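Local structure of beta-Ala-His dipeptidase (3DLJ) at residues S326-E331 with K350-L355; S225-E230 with V387-G392; Y19-Q24 with N466-T471. The protein hydrolyses Xaa-His dipeptides, above all carnosine and anserine, as a secreted homodimeric zinc dipeptidase of the M20 metallopeptidase family. All coordinates share one frame; numbering follows the deposited sequence.

Contact 1. Residues S326-E331 with K350-L355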
loop_
_atom_site.group_PDB
_atom_site.type_symbol
_atom_site.label_atom_id
_atom_site.label_comp_id
_atom_site.label_asym_id
_atom_site.label_seq_id
_atom_site.Cartn_x
_atom_site.Cartn_y
_atom_site.Cartn_z
ATOM N N SER A 326 0.707 13.305 9.790
ATOM C CA SER A 326 1.911 13.576 9.004
ATOM C C SER A 326 1.709 14.706 8.007
ATOM O O SER A 326 0.736 14.709 7.261
ATOM C CB SER A 326 2.351 12.318 8.242
ATOM O OG SER A 326 2.692 11.302 9.146
ATOM N N ILE A 327 2.639 15.655 7.992
ATOM C CA ILE A 327 2.622 16.717 7.004
ATOM C C ILE A 327 3.516 16.264 5.866
ATOM O O ILE A 327 4.676 15.917 6.078
ATOM C CB ILE A 327 3.081 18.092 7.592
ATOM C CG1 ILE A 327 2.153 18.540 8.728
ATOM C CG2 ILE A 327 3.144 19.164 6.496
ATOM C CD1 ILE A 327 2.909 19.316 9.825
ATOM N N HIS A 328 2.937 16.238 4.671
ATOM C CA HIS A 328 3.564 15.677 3.488
ATOM C C HIS A 328 4.328 16.717 2.680
ATOM O O HIS A 328 5.386 16.429 2.161
ATOM C CB HIS A 328 2.494 14.984 2.599
ATOM C CG HIS A 328 1.659 13.973 3.339
ATOM N ND1 HIS A 328 2.210 12.944 4.074
ATOM C CD2 HIS A 328 0.320 13.860 3.489
ATOM C CE1 HIS A 328 1.244 12.226 4.619
ATOM N NE2 HIS A 328 0.089 12.762 4.277
ATOM N N GLY A 329 3.781 17.917 2.546
ATOM C CA GLY A 329 4.385 18.907 1.697
ATOM C C GLY A 329 3.509 20.095 1.424
ATOM O O GLY A 329 2.405 20.214 1.953
ATOM N N ILE A 330 4.028 20.984 0.582
ATOM C CA ILE A 330 3.337 22.166 0.129
ATOM C C ILE A 330 3.419 22.198 -1.400
ATOM O O ILE A 330 4.498 21.990 -1.969
ATOM C CB ILE A 330 3.988 23.440 0.726
ATOM C CG1 ILE A 330 3.882 23.421 2.263
ATOM C CG2 ILE A 330 3.376 24.714 0.094
ATOM C CD1 ILE A 330 4.559 24.580 3.017
ATOM N N GLU A 331 2.294 22.487 -2.061
ATOM C CA GLU A 331 2.271 22.676 -3.524
ATOM C C GLU A 331 2.112 24.192 -3.829
ATOM O O GLU A 331 1.411 24.880 -3.109
ATOM C CB GLU A 331 1.125 21.856 -4.129
ATOM C CG GLU A 331 0.967 21.954 -5.688
ATOM C CD GLU A 331 -0.342 21.333 -6.189
ATOM O OE1 GLU A 331 -0.957 20.508 -5.455
ATOM O OE2 GLU A 331 -0.765 21.676 -7.327
ATOM N N LYS A 350 -0.408 19.871 2.440
ATOM C CA LYS A 350 -0.918 18.491 2.428
ATOM C C LYS A 350 -0.540 17.764 3.696
ATOM O O LYS A 350 0.624 17.779 4.129
ATOM C CB LYS A 350 -0.366 17.714 1.231
ATOM C CG LYS A 350 -0.323 18.484 -0.089
ATOM C CD LYS A 350 -1.573 18.351 -0.922
ATOM C CE LYS A 350 -1.458 19.272 -2.138
ATOM N NZ LYS A 350 -0.982 18.542 -3.356
ATOM N N PHE A 351 -1.527 17.112 4.294
ATOM C CA PHE A 351 -1.303 16.329 5.486
ATOM C C PHE A 351 -2.433 15.317 5.641
ATOM O O PHE A 351 -3.483 15.457 5.032
ATOM C CB PHE A 351 -1.179 17.232 6.742
ATOM C CG PHE A 351 -2.494 17.862 7.197
ATOM C CD1 PHE A 351 -3.301 17.217 8.133
ATOM C CD2 PHE A 351 -2.909 19.083 6.688
ATOM C CE1 PHE A 351 -4.490 17.784 8.577
ATOM C CE2 PHE A 351 -4.110 19.665 7.123
ATOM C CZ PHE A 351 -4.895 19.017 8.073
ATOM N N SER A 352 -2.201 14.296 6.447
ATOM C CA SER A 352 -3.215 13.279 6.649
ATOM C C SER A 352 -3.177 12.772 8.076
ATOM O O SER A 352 -2.170 12.872 8.760
ATOM C CB SER A 352 -3.061 12.117 5.637
ATOM O OG SER A 352 -1.775 11.522 5.707
ATOM N N ILE A 353 -4.303 12.231 8.502
ATOM C CA ILE A 353 -4.447 11.628 9.800
ATOM C C ILE A 353 -4.868 10.171 9.596
ATOM O O ILE A 353 -5.920 9.879 9.006
ATOM C CB ILE A 353 -5.497 12.401 10.664
ATOM C CG1 ILE A 353 -5.104 13.885 10.791
ATOM C CG2 ILE A 353 -5.648 11.763 12.031
ATOM C CD1 ILE A 353 -6.160 14.779 11.450
ATOM N N ARG A 354 -4.048 9.264 10.101
ATOM C CA ARG A 354 -4.376 7.860 10.122
ATOM C C ARG A 354 -5.413 7.602 11.181
ATOM O O ARG A 354 -5.323 8.113 12.302
ATOM C CB ARG A 354 -3.112 7.042 10.343
ATOM C CG ARG A 354 -2.072 7.264 9.250
ATOM C CD ARG A 354 -2.391 6.481 7.963
ATOM N NE ARG A 354 -1.428 6.765 6.886
ATOM C CZ ARG A 354 -1.497 6.271 5.644
ATOM N NH1 ARG A 354 -0.567 6.598 4.751
ATOM N NH2 ARG A 354 -2.487 5.450 5.293
ATOM N N LEU A 355 -6.434 6.835 10.821
ATOM C CA LEU A 355 -7.568 6.661 11.702
ATOM C C LEU A 355 -7.593 5.266 12.298
ATOM O O LEU A 355 -7.164 4.310 11.668
ATOM C CB LEU A 355 -8.867 6.969 10.976
ATOM C CG LEU A 355 -8.926 8.254 10.141
ATOM C CD1 LEU A 355 -10.324 8.389 9.510
ATOM C CD2 LEU A 355 -8.648 9.458 10.988
#

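Contact 2. Residues S225-E230 with V387-G392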
loop_
_atom_site.group_PDB
_atom_site.type_symbol
_atom_site.label_atom_id
_atom_site.label_comp_id
_atom_site.label_asym_id
_atom_site.label_seq_id
_atom_site.Cartn_x
_atom_site.Cartn_y
_atom_site.Cartn_z
ATOM N N SER A 225 -7.317 9.997 6.512
ATOM C CA SER A 225 -7.983 11.186 6.035
ATOM C C SER A 225 -6.923 12.147 5.480
ATOM O O SER A 225 -6.021 12.582 6.195
ATOM C CB SER A 225 -8.847 11.798 7.141
ATOM O OG SER A 225 -8.077 11.997 8.309
ATOM N N TYR A 226 -7.009 12.426 4.187
ATOM C CA TYR A 226 -6.064 13.276 3.516
ATOM C C TYR A 226 -6.650 14.687 3.351
ATOM O O TYR A 226 -7.738 14.854 2.800
ATOM C CB TYR A 226 -5.689 12.659 2.155
ATOM C CG TYR A 226 -4.292 13.067 1.703
ATOM C CD1 TYR A 226 -3.186 12.247 1.944
ATOM C CD2 TYR A 226 -4.083 14.307 1.071
ATOM C CE1 TYR A 226 -1.905 12.630 1.542
ATOM C CE2 TYR A 226 -2.822 14.700 0.669
ATOM C CZ TYR A 226 -1.741 13.865 0.908
ATOM O OH TYR A 226 -0.523 14.290 0.473
ATOM N N PHE A 227 -5.928 15.688 3.854
ATOM C CA PHE A 227 -6.367 17.077 3.800
ATOM C C PHE A 227 -5.489 17.913 2.874
ATOM O O PHE A 227 -4.283 17.715 2.783
ATOM C CB PHE A 227 -6.418 17.702 5.207
ATOM C CG PHE A 227 -7.494 17.118 6.091
ATOM C CD1 PHE A 227 -7.249 15.978 6.852
ATOM C CD2 PHE A 227 -8.749 17.702 6.152
ATOM C CE1 PHE A 227 -8.239 15.426 7.642
ATOM C CE2 PHE A 227 -9.751 17.152 6.957
ATOM C CZ PHE A 227 -9.490 16.008 7.697
ATOM N N MET A 228 -6.131 18.808 2.147
ATOM C CA MET A 228 -5.466 19.818 1.375
ATOM C C MET A 228 -5.917 21.142 1.940
ATOM O O MET A 228 -7.107 21.352 2.133
ATOM C CB MET A 228 -5.877 19.691 -0.087
ATOM C CG MET A 228 -5.410 18.353 -0.702
ATOM S SD MET A 228 -5.555 18.449 -2.495
ATOM C CE MET A 228 -4.913 16.848 -2.905
ATOM N N VAL A 229 -4.969 22.033 2.220
ATOM C CA VAL A 229 -5.284 23.349 2.755
ATOM C C VAL A 229 -4.741 24.408 1.812
ATOM O O VAL A 229 -3.541 24.678 1.805
ATOM C CB VAL A 229 -4.670 23.569 4.170
ATOM C CG1 VAL A 229 -5.084 24.945 4.775
ATOM C CG2 VAL A 229 -5.029 22.438 5.112
ATOM N N GLU A 230 -5.636 25.016 1.034
ATOM C CA GLU A 230 -5.275 26.077 0.114
ATOM C C GLU A 230 -5.363 27.459 0.767
ATOM O O GLU A 230 -6.377 27.818 1.365
ATOM C CB GLU A 230 -6.132 25.997 -1.152
ATOM C CG GLU A 230 -5.672 26.924 -2.289
ATOM C CD GLU A 230 -6.713 27.042 -3.423
ATOM O OE1 GLU A 230 -7.807 27.579 -3.199
ATOM O OE2 GLU A 230 -6.427 26.599 -4.549
ATOM N N VAL A 387 -10.156 24.443 3.038
ATOM C CA VAL A 387 -9.834 23.105 3.488
ATOM C C VAL A 387 -10.657 22.106 2.689
ATOM O O VAL A 387 -11.860 22.278 2.537
ATOM C CB VAL A 387 -10.174 22.901 4.989
ATOM C CG1 VAL A 387 -9.766 21.511 5.435
ATOM C CG2 VAL A 387 -9.486 23.940 5.841
ATOM N N SER A 388 -10.015 21.055 2.179
ATOM C CA SER A 388 -10.772 19.936 1.651
ATOM C C SER A 388 -10.188 18.588 2.035
ATOM O O SER A 388 -8.989 18.347 1.909
ATOM C CB SER A 388 -11.037 20.062 0.146
ATOM O OG SER A 388 -9.864 19.957 -0.616
ATOM N N MET A 389 -11.047 17.724 2.559
ATOM C CA MET A 389 -10.673 16.346 2.807
ATOM C C MET A 389 -10.969 15.545 1.545
ATOM O O MET A 389 -12.114 15.353 1.156
ATOM C CB MET A 389 -11.398 15.771 4.013
ATOM C CG MET A 389 -10.790 14.464 4.479
ATOM S SD MET A 389 -11.804 13.656 5.708
ATOM C CE MET A 389 -13.122 13.026 4.661
ATOM N N THR A 390 -9.902 15.101 0.904
ATOM C CA THR A 390 -9.989 14.558 -0.434
ATOM C C THR A 390 -10.132 13.054 -0.356
ATOM O O THR A 390 -10.593 12.420 -1.298
ATOM C CB THR A 390 -8.761 14.986 -1.296
ATOM O OG1 THR A 390 -7.554 14.842 -0.529
ATOM C CG2 THR A 390 -8.877 16.480 -1.703
ATOM N N LEU A 391 -9.774 12.491 0.790
ATOM C CA LEU A 391 -9.762 11.048 0.969
ATOM C C LEU A 391 -10.079 10.740 2.429
ATOM O O LEU A 391 -9.506 11.362 3.325
ATOM C CB LEU A 391 -8.394 10.527 0.570
ATOM C CG LEU A 391 -7.817 9.185 0.951
ATOM C CD1 LEU A 391 -8.769 8.121 0.559
ATOM C CD2 LEU A 391 -6.520 9.039 0.167
ATOM N N GLY A 392 -10.998 9.795 2.652
ATOM C CA GLY A 392 -11.479 9.455 3.983
ATOM C C GLY A 392 -11.909 8.007 4.088
ATOM O O GLY A 392 -12.969 7.627 3.610
HETATM O O HOH W 1 -8.626 22.527 -0.448
#

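Contact 3. Residues Y19-Q24 with N466-T471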
loop_
_atom_site.group_PDB
_atom_site.type_symbol
_atom_site.label_atom_id
_atom_site.label_comp_id
_atom_site.label_asym_id
_atom_site.label_seq_id
_atom_site.Cartn_x
_atom_site.Cartn_y
_atom_site.Cartn_z
ATOM N N TYR A 19 11.741 -27.086 -7.585
ATOM C CA TYR A 19 11.520 -26.295 -8.820
ATOM C C TYR A 19 11.792 -24.803 -8.586
ATOM O O TYR A 19 12.561 -24.176 -9.313
ATOM C CB TYR A 19 10.092 -26.522 -9.379
ATOM C CG TYR A 19 9.812 -25.859 -10.716
ATOM C CD1 TYR A 19 9.894 -26.572 -11.922
ATOM C CD2 TYR A 19 9.478 -24.507 -10.775
ATOM C CE1 TYR A 19 9.634 -25.939 -13.164
ATOM C CE2 TYR A 19 9.232 -23.878 -11.972
ATOM C CZ TYR A 19 9.311 -24.585 -13.165
ATOM O OH TYR A 19 9.053 -23.877 -14.328
ATOM N N ILE A 20 11.164 -24.251 -7.560
ATOM C CA ILE A 20 11.339 -22.842 -7.188
ATOM C C ILE A 20 12.829 -22.489 -6.944
ATOM O O ILE A 20 13.301 -21.486 -7.463
ATOM C CB ILE A 20 10.397 -22.434 -6.001
ATOM C CG1 ILE A 20 8.922 -22.493 -6.435
ATOM C CG2 ILE A 20 10.722 -21.036 -5.511
ATOM C CD1 ILE A 20 7.857 -22.682 -5.267
ATOM N N ASP A 21 13.567 -23.331 -6.205
ATOM C CA ASP A 21 15.017 -23.118 -6.001
ATOM C C ASP A 21 15.841 -23.198 -7.270
ATOM O O ASP A 21 16.744 -22.387 -7.449
ATOM C CB ASP A 21 15.618 -24.086 -4.974
ATOM C CG ASP A 21 15.251 -23.742 -3.533
ATOM O OD1 ASP A 21 15.039 -22.545 -3.163
ATOM O OD2 ASP A 21 15.181 -24.710 -2.760
ATOM N N LEU A 22 15.554 -24.173 -8.137
ATOM C CA LEU A 22 16.206 -24.255 -9.469
ATOM C C LEU A 22 15.843 -23.124 -10.445
ATOM O O LEU A 22 16.661 -22.765 -11.288
ATOM C CB LEU A 22 15.907 -25.591 -10.152
ATOM C CG LEU A 22 16.521 -26.871 -9.545
ATOM C CD1 LEU A 22 15.810 -28.155 -10.030
ATOM C CD2 LEU A 22 18.047 -26.926 -9.816
ATOM N N HIS A 23 14.619 -22.591 -10.376
ATOM C CA HIS A 23 14.203 -21.558 -11.355
ATOM C C HIS A 23 14.263 -20.149 -10.816
ATOM O O HIS A 23 13.739 -19.230 -11.437
ATOM C CB HIS A 23 12.817 -21.865 -11.924
ATOM C CG HIS A 23 12.813 -23.078 -12.794
ATOM N ND1 HIS A 23 12.836 -24.365 -12.279
ATOM C CD2 HIS A 23 12.863 -23.206 -14.139
ATOM C CE1 HIS A 23 12.879 -25.228 -13.277
ATOM N NE2 HIS A 23 12.892 -24.553 -14.412
ATOM N N GLN A 24 14.912 -19.976 -9.666
ATOM C CA GLN A 24 14.925 -18.675 -8.991
ATOM C C GLN A 24 15.527 -17.521 -9.802
ATOM O O GLN A 24 15.047 -16.384 -9.707
ATOM C CB GLN A 24 15.562 -18.760 -7.594
ATOM C CG GLN A 24 17.049 -19.043 -7.548
ATOM C CD GLN A 24 17.562 -19.115 -6.108
ATOM O OE1 GLN A 24 17.759 -18.090 -5.448
ATOM N NE2 GLN A 24 17.752 -20.322 -5.614
ATOM N N ASN A 466 13.025 -13.112 0.434
ATOM C CA ASN A 466 11.587 -12.871 0.584
ATOM C C ASN A 466 10.778 -13.209 -0.658
ATOM O O ASN A 466 9.686 -13.773 -0.555
ATOM C CB ASN A 466 11.324 -11.429 0.949
ATOM C CG ASN A 466 11.789 -11.093 2.331
ATOM O OD1 ASN A 466 12.956 -11.255 2.663
ATOM N ND2 ASN A 466 10.878 -10.583 3.145
ATOM N N TYR A 467 11.317 -12.855 -1.821
ATOM C CA TYR A 467 10.673 -13.105 -3.104
ATOM C C TYR A 467 10.603 -14.601 -3.443
ATOM O O TYR A 467 9.583 -15.085 -3.910
ATOM C CB TYR A 467 11.433 -12.332 -4.192
ATOM C CG TYR A 467 10.971 -12.519 -5.620
ATOM C CD1 TYR A 467 9.642 -12.241 -5.998
ATOM C CD2 TYR A 467 11.873 -12.921 -6.614
ATOM C CE1 TYR A 467 9.217 -12.383 -7.326
ATOM C CE2 TYR A 467 11.465 -13.054 -7.937
ATOM C CZ TYR A 467 10.122 -12.777 -8.295
ATOM O OH TYR A 467 9.692 -12.919 -9.623
ATOM N N ILE A 468 11.697 -15.316 -3.193
ATOM C CA ILE A 468 11.813 -16.742 -3.494
ATOM C C ILE A 468 11.164 -17.633 -2.446
ATOM O O ILE A 468 10.385 -18.526 -2.790
ATOM C CB ILE A 468 13.284 -17.138 -3.731
ATOM C CG1 ILE A 468 13.840 -16.368 -4.939
ATOM C CG2 ILE A 468 13.417 -18.652 -3.951
ATOM C CD1 ILE A 468 13.043 -16.549 -6.251
ATOM N N GLU A 469 11.462 -17.384 -1.171
ATOM C CA GLU A 469 10.809 -18.091 -0.073
ATOM C C GLU A 469 9.317 -17.805 -0.006
ATOM O O GLU A 469 8.543 -18.669 0.422
ATOM C CB GLU A 469 11.480 -17.764 1.261
ATOM C CG GLU A 469 12.925 -18.317 1.375
ATOM C CD GLU A 469 13.040 -19.849 1.157
ATOM O OE1 GLU A 469 13.793 -20.301 0.257
ATOM O OE2 GLU A 469 12.383 -20.611 1.880
ATOM N N GLY A 470 8.914 -16.604 -0.444
ATOM C CA GLY A 470 7.514 -16.215 -0.515
ATOM C C GLY A 470 6.750 -16.939 -1.599
ATOM O O GLY A 470 5.566 -17.176 -1.456
ATOM N N THR A 471 7.420 -17.261 -2.704
ATOM C CA THR A 471 6.890 -18.150 -3.724
ATOM C C THR A 471 6.535 -19.531 -3.146
ATOM O O THR A 471 5.464 -20.082 -3.449
ATOM C CB THR A 471 7.885 -18.287 -4.928
ATOM O OG1 THR A 471 8.285 -16.979 -5.394
ATOM C CG2 THR A 471 7.270 -19.086 -6.071
#

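Contact 1. Residues S326-E331 with K350-L355
Ser-326 to Glu-331 and Lys-350 to Leu-355 pair as antiparallel strands, with a bulge between them, in the sheet built on strand 216-232, separate from the six-stranded one of the catalytic domain and probably belonging to the smaller lid domain of M20 peptidases. Ser-326 and Ser-352 exchange two backbone N-H...O hydrogen bonds, each 3.1 Å from N to O, in a hydrogen-bonded pair. Beyond them Ile-327 faces Phe-351 as a non-hydrogen-bonded pair, Ile-327 CG1 lying 4.1 Å from Phe-351 CB, on the side that helices 250-258 and 361-377 cover. The register then slips by one: His-328 and Gly-329 both face Lys-350, a classic beta bulge, in which His-328 N gives to Lys-350 O (2.8 Å) while Lys-350 N gives to Gly-329 O. The bulge turns the imidazole back over the neighbouring strand. With CG beside the backbone N (chi1 -53°), the ring presents the edge at His-328 NE2 to Ser-352 OG, 2.7 Å away and near the ring plane, and one ring face lies under Ser-326 O. The Tyr-226 ring meets the imidazole at nearly parallel planes. At the other end an ion pair closes the contact. The bent chain of Lys-350 carries NZ to within 2.9 Å of Glu-331 OE1, which it meets nearly along the C-O bond, the glutamate chain itself running out extended.

Contact 2. Residues S225-E230 with V387-G392
Met-389 lays its CG over one face of the Phe-227 ring, 3.9 Å from the centroid and 19° off the normal, a CH-pi contact, while its sulfur stands obliquely to the same ring as a Met-aromatic contact. With chi1 and chi2 both near 180°, Met-389 carries SD on to Ser-225 CB, 3.8 Å away. Val-387 approaches differently: its CG1 comes to the edge of the phenyl, 4.0 Å from Phe-227 CD2. Helix 361-377 covers both Phe-227 and Met-389. Replacing Phe-227 by an alanine is likely to open a gap beneath Met-389, whose CG would lose the ring face under it. On the reverse face Met-228 crosses Thr-390 at about a right angle, and Tyr-226 CB packs on Leu-391 CB. At Tyr-226 the antiparallel pairing bulges, Thr-390 and Leu-391 both facing it: Tyr-226 N gives to Leu-391 O (2.8 Å) while Tyr-226 O takes Thr-390 N (2.9 Å) and, weakly, Thr-390 OG1. A water donates to Met-228 O and also bonds Ser-388 OG. The chemistry implies a division of labour: backbone hydrogen bonds fix the register, whereas the phenyl ring, thioether and valine methyl pack on the helix-covered side.

Contact 3. Residues Y19-Q24 with N466-T471
Tyr-467 O is gripped twice by Thr-471, a residue that also touches Ile-20 across the contact: OG1 donates to it at 2.7 Å in the carbonyl plane, and Thr-471 N gives the longer helical bond, 3.3 Å to the same oxygen. Turning the hydroxyl back on its own helix leaves the methyl for the partner. With OG1 beside the backbone N (chi1 -51°), Thr-471 CG2 is left anti to that nitrogen and turned to Ile-20, meeting Ile-20 CD1 at 3.7 Å. Ile-20 is thus forked over two residues, its CG1-CD1 branch crossing Thr-471 obliquely while Ile-20 CG2 sits 3.9 Å from Ile-468 CG2, the two isoleucines sliding past each other in opposite directions. The other branch of Ile-468 reaches the start of helix 24-35, where its CD1 lies 3.6 Å from Gln-24 CB.

Gln-24 has CG between its backbone N and carbonyl carbon (chi1 68°), which swings the extended amide back to the preceding helix. There its NE2 meets Asp-21 O at 2.9 Å, on a lone pair and in the plane of both groups, while OE1 is taken by Arg-464; the two bonds together should fix the amide's rotation. Beside this, Asp-21 OD1 and Glu-469 OE1 stand 4.3 Å apart, a like-charge approach probably eased because Lys-472 forms a salt bridge with each. Tyr-467 ties helix 464-482 to helix 24-35, its hydroxyl bonding Phe-27 O.

No hydrogen bond joins the two segments directly, so aliphatic carbons, mainly of Ile-20 and Ile-468, do the work, with charges bridged at the margin. Lying away from the metal site, this is helix-on-helix packing that joins the two ends of the chain: helix 13-22 and the start of helix 24-35 against helix 464-482, consistent with both belonging to the catalytic domain, as in M20 peptidases.

Contacts 1 and 2 are two seams of one sheet, their centres about 9 Å apart, and the strands 346-355 and 216-232 that join them are neighbours: Phe-351 O lies 2.7 Å from Phe-227 N, and Ile-353 O lies 2.9 Å from Ser-225 N, both probable hydrogen bonds. Each contains a bulge. Neither binds zinc, yet both come fairly near the metal site: the side chain of His-328 is about 13 Å from a zinc ion, and that of Leu-391 about 12 Å. Contact 3 stands apart, on the opposite side of the chain's centre, its centre about 38 Å from that of contact 1 and about 42 Å from that of contact 2.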